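Putative sugar ABC transporter, substrate-binding protein (Clostridium phytofermentans, PDB 4WZZ) probably serves as the substrate-binding protein of a sugar ABC transporter and holds L-rhamnose in the cleft between its two lobes. Local coordinates at residues A[124-127]-A[128-132]; A[139-143]-A[144-148]. All blocks are in the same frame, centred on the assembly; numbering follows the deposited sequence.

In the fold
Both contacts lie in the lobe built on the mixed sheet that contains strands 114-117, 138-142 and 154-156, with centres about 12 Å apart, and contact 1 comes first along the chain. Contact 1 spans the start of helix 126-134, the helix of the beta-alpha-beta unit 114-117, 126-134, 138-142; contact 2 covers the last strand of that unit and the loop after it. They touch directly: Leu129 CD1 packs on Thr146 CG2 at 3.5 Å, and Glu126 OE1 probably hydrogen-bonds Asn147 ND2. The helix start thus rests on the loop leading from strand 138-142, whose C-terminal end brings Asp143 to the bound rhamnose.

Contact 1 of 2, residues A[124-127]-A[128-132]; sequences ALEP and ALTEA
Thr130 folds back onto Glu126, one helical turn earlier. Its CB lies 3.2 Å from Glu126 O, and OG1, placed anti to the carbonyl carbon (chi1 -64°), donates a 2.7 Å hydrogen bond to the same oxygen. Glu126 O also accepts the main-chain N-H of Thr130; hydroxyl and amide reach it from opposite faces of the carbonyl plane, the hydroxyl well above that plane. OG1 lies beside Glu126 CG, the two side chains pointing the same way, and accepts from a water that donates to Glu126 OE2 as well. The other carboxylate oxygen turns to Asn147, so both carboxylate oxygens of this extended side chain are hydrogen-bonded.

On the buried side, Leu129 CB and CG pass over Leu125 O, with CG at 3.3 Å, and CD1 packs against Leu125 CB at 3.8 Å. Leu125 continues toward Ile101 of helix 97-110 and Ile117 of strand 114-117. The first-turn ladder is regular where it can form: Leu129 N bonds to Leu125 O, and Glu131 N to Pro127 O. A water bridges Ala124 O and Ala128 N, donating to the oxygen at 2.8 Å and accepting from the amide. A proline in the first turn, where its missing N-H costs no helical bond, is characteristic of a helix N-terminus, here that of the beta-alpha-beta helix 126-134.

Contact 2 of 2, residues A[139-143]-A[144-148]; sequences VLSLD and SATNA. With RAM (alpha-L-rhamnopyranose), chain B.
Ser141 and Thr146 meet across the turn that follows strand 138-142. With OG anti to the backbone N (chi1 180°), the serine hydroxyl faces the loop and accepts Thr146 N at 3.2 Å; it is also hydrogen-bonded to the main-chain oxygen of Ile117 on the neighbouring strand, so one buried hydroxyl ties loop to sheet. Thr146 OG1, 3.8 Å from Ser141 CB, donates to Asn147 O. The chain reverses at Asp143, whose positive phi of 73° lets Ser144 N reach Leu142 O at 2.6 Å, well off the line of the C=O bond: a classic gamma turn. Beyond it the Ser144 hydroxyl is satisfied by Ala119 O and Asn192 N.

The turn presents the Asp143 carboxylate to rhamnose. OD1 accepts sugar O4 at 2.7 Å and OD2 accepts sugar O3 at 2.6 Å, gripping two adjacent hydroxyls. Tyr68 OH and Gln157 NE2 also bond to OD1 and fix the rotation of the group. A carboxylate bonded to two neighbouring sugar hydroxyls is a well-known feature of periplasmic sugar-binding proteins; here the gamma turn places Asp143 for that role in the rhamnose pocket.

Contact 1 of 2, residues A[124-127]-A[128-132]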
loop_
_atom_site.group_PDB
_atom_site.type_symbol
_atom_site.label_atom_id
_atom_site.label_comp_id
_atom_site.label_asym_id
_atom_site.label_seq_id
_atom_site.Cartn_x
_atom_site.Cartn_y
_atom_site.Cartn_z
ATOM N N ALA A 124 -7.704 3.667 15.676
ATOM C CA ALA A 124 -7.288 4.796 16.507
ATOM C C ALA A 124 -7.681 6.143 15.919
ATOM O O ALA A 124 -7.798 7.132 16.646
ATOM C CB ALA A 124 -5.781 4.739 16.746
ATOM N N LEU A 125 -7.902 6.188 14.611
ATOM C CA LEU A 125 -8.241 7.446 13.953
ATOM C C LEU A 125 -9.732 7.766 14.026
ATOM O O LEU A 125 -10.166 8.827 13.568
ATOM C CB LEU A 125 -7.812 7.389 12.487
ATOM C CG LEU A 125 -6.389 6.912 12.216
ATOM C CD1 LEU A 125 -6.179 6.874 10.718
ATOM C CD2 LEU A 125 -5.380 7.836 12.887
ATOM N N GLU A 126 -10.518 6.852 14.595
ATOM C CA GLU A 126 -11.962 6.939 14.465
ATOM C C GLU A 126 -12.519 8.199 15.143
ATOM O O GLU A 126 -13.390 8.862 14.583
ATOM C CB GLU A 126 -12.666 5.676 14.983
ATOM C CG GLU A 126 -14.200 5.805 14.946
ATOM C CD GLU A 126 -14.952 4.496 15.136
ATOM O OE1 GLU A 126 -14.330 3.410 15.210
ATOM O OE2 GLU A 126 -16.195 4.570 15.202
ATOM N N PRO A 127 -12.038 8.529 16.347
ATOM C CA PRO A 127 -12.603 9.751 16.940
ATOM C C PRO A 127 -12.339 11.016 16.115
ATOM O O PRO A 127 -13.261 11.813 15.923
ATOM C CB PRO A 127 -11.897 9.839 18.294
ATOM C CG PRO A 127 -11.563 8.432 18.630
ATOM C CD PRO A 127 -11.246 7.761 17.323
ATOM N N ALA A 128 -11.115 11.199 15.631
ATOM C CA ALA A 128 -10.803 12.409 14.881
ATOM C C ALA A 128 -11.567 12.447 13.559
ATOM O O ALA A 128 -12.061 13.506 13.143
ATOM C CB ALA A 128 -9.317 12.519 14.648
ATOM N N LEU A 129 -11.677 11.288 12.904
ATOM C CA LEU A 129 -12.357 11.215 11.621
ATOM C C LEU A 129 -13.859 11.363 11.786
ATOM O O LEU A 129 -14.545 11.903 10.910
ATOM C CB LEU A 129 -12.019 9.912 10.898
ATOM C CG LEU A 129 -10.555 9.816 10.461
ATOM C CD1 LEU A 129 -10.288 8.451 9.817
ATOM C CD2 LEU A 129 -10.190 10.975 9.511
ATOM N N THR A 130 -14.377 10.879 12.905
ATOM C CA THR A 130 -15.789 11.086 13.207
ATOM C C THR A 130 -16.049 12.577 13.433
ATOM O O THR A 130 -17.053 13.111 12.964
ATOM C CB THR A 130 -16.220 10.270 14.428
ATOM O OG1 THR A 130 -16.082 8.878 14.132
ATOM C CG2 THR A 130 -17.678 10.550 14.786
ATOM N N GLU A 131 -15.144 13.244 14.144
ATOM C CA GLU A 131 -15.253 14.690 14.352
ATOM C C GLU A 131 -15.248 15.407 13.005
ATOM O O GLU A 131 -15.982 16.370 12.806
ATOM C CB GLU A 131 -14.114 15.209 15.242
ATOM C CG GLU A 131 -14.088 16.733 15.418
ATOM C CD GLU A 131 -15.359 17.296 16.076
ATOM O OE1 GLU A 131 -16.190 16.510 16.590
ATOM O OE2 GLU A 131 -15.531 18.537 16.070
ATOM N N ALA A 132 -14.399 14.954 12.088
ATOM C CA ALA A 132 -14.367 15.522 10.738
ATOM C C ALA A 132 -15.739 15.361 10.088
ATOM O O ALA A 132 -16.290 16.305 9.511
ATOM C CB ALA A 132 -13.291 14.843 9.882
HETATM O O HOH W 1 -8.693 9.816 16.452
HETATM O O HOH W 2 -17.486 6.940 15.249
#

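Contact 2 of 2, residues A[139-143]-A[144-148]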
loop_
_atom_site.group_PDB
_atom_site.type_symbol
_atom_site.label_atom_id
_atom_site.label_comp_id
_atom_site.label_asym_id
_atom_site.label_seq_id
_atom_site.Cartn_x
_atom_site.Cartn_y
_atom_site.Cartn_z
ATOM N N VAL A 139 -15.111 11.834 4.393
ATOM C CA VAL A 139 -13.893 11.059 4.644
ATOM C C VAL A 139 -13.806 9.853 3.713
ATOM O O VAL A 139 -14.729 9.041 3.646
ATOM C CB VAL A 139 -13.800 10.590 6.098
ATOM C CG1 VAL A 139 -12.514 9.762 6.296
ATOM C CG2 VAL A 139 -13.821 11.771 7.046
ATOM N N LEU A 140 -12.686 9.754 3.010
ATOM C CA LEU A 140 -12.379 8.643 2.115
ATOM C C LEU A 140 -11.050 8.058 2.596
ATOM O O LEU A 140 -10.243 8.762 3.193
ATOM C CB LEU A 140 -12.243 9.180 0.683
ATOM C CG LEU A 140 -11.754 8.270 -0.429
ATOM C CD1 LEU A 140 -12.422 8.629 -1.731
ATOM C CD2 LEU A 140 -10.229 8.360 -0.558
ATOM N N SER A 141 -10.835 6.771 2.370
ATOM C CA SER A 141 -9.570 6.169 2.750
ATOM C C SER A 141 -8.954 5.563 1.497
ATOM O O SER A 141 -9.682 5.169 0.587
ATOM C CB SER A 141 -9.835 5.130 3.842
ATOM O OG SER A 141 -8.668 4.490 4.276
ATOM N N LEU A 142 -7.617 5.521 1.444
ATOM C CA LEU A 142 -6.888 4.885 0.350
ATOM C C LEU A 142 -5.641 4.203 0.902
ATOM O O LEU A 142 -5.142 4.583 1.963
ATOM C CB LEU A 142 -6.483 5.868 -0.764
ATOM C CG LEU A 142 -5.273 6.782 -0.534
ATOM C CD1 LEU A 142 -4.886 7.517 -1.809
ATOM C CD2 LEU A 142 -5.552 7.778 0.578
ATOM N N ASP A 143 -5.150 3.212 0.156
ATOM C CA ASP A 143 -3.847 2.558 0.410
ATOM C C ASP A 143 -3.899 1.656 1.634
ATOM O O ASP A 143 -3.560 0.466 1.564
ATOM C CB ASP A 143 -2.737 3.607 0.550
ATOM C CG ASP A 143 -1.369 3.000 0.766
ATOM O OD1 ASP A 143 -1.003 2.054 0.039
ATOM O OD2 ASP A 143 -0.667 3.503 1.657
ATOM N N SER A 144 -4.305 2.227 2.758
ATOM C CA SER A 144 -4.421 1.496 4.014
ATOM C C SER A 144 -5.712 1.954 4.697
ATOM O O SER A 144 -5.905 3.143 4.968
ATOM C CB SER A 144 -3.189 1.771 4.886
ATOM O OG SER A 144 -3.264 1.101 6.137
ATOM N N ALA A 145 -6.607 1.010 4.947
ATOM C CA ALA A 145 -7.979 1.365 5.320
ATOM C C ALA A 145 -8.127 1.806 6.776
ATOM O O ALA A 145 -7.573 1.186 7.691
ATOM C CB ALA A 145 -8.915 0.183 5.042
ATOM N N THR A 146 -8.915 2.861 6.985
ATOM C CA THR A 146 -9.500 3.111 8.288
ATOM C C THR A 146 -10.628 2.107 8.413
ATOM O O THR A 146 -11.027 1.491 7.426
ATOM C CB THR A 146 -10.162 4.485 8.395
ATOM O OG1 THR A 146 -11.188 4.582 7.396
ATOM C CG2 THR A 146 -9.144 5.584 8.189
ATOM N N ASN A 147 -11.174 1.958 9.604
ATOM C CA ASN A 147 -12.278 1.017 9.742
ATOM C C ASN A 147 -13.543 1.487 8.998
ATOM O O ASN A 147 -13.570 2.576 8.446
ATOM C CB ASN A 147 -12.530 0.665 11.207
ATOM C CG ASN A 147 -13.071 1.809 12.028
ATOM O OD1 ASN A 147 -13.798 2.677 11.541
ATOM N ND2 ASN A 147 -12.713 1.806 13.300
ATOM N N ALA A 148 -14.579 0.648 8.951
ATOM C CA ALA A 148 -15.764 0.946 8.135
ATOM C C ALA A 148 -16.583 2.121 8.667
ATOM O O ALA A 148 -17.286 2.788 7.904
ATOM C CB ALA A 148 -16.651 -0.273 8.034
HETATM C C1 RAM B . 4.744 1.335 1.754
HETATM C C2 RAM B . 3.507 1.775 2.527
HETATM C C3 RAM B . 2.225 1.630 1.707
HETATM C C4 RAM B . 2.150 0.261 1.041
HETATM C C5 RAM B . 3.439 -0.033 0.277
HETATM C C6 RAM B . 3.439 -1.434 -0.313
HETATM O O1 RAM B . 5.011 2.269 0.767
HETATM O O2 RAM B . 3.470 0.979 3.671
HETATM O O3 RAM B . 1.135 1.873 2.593
HETATM O O4 RAM B . 1.038 0.217 0.165
HETATM O O5 RAM B . 4.556 0.083 1.117
#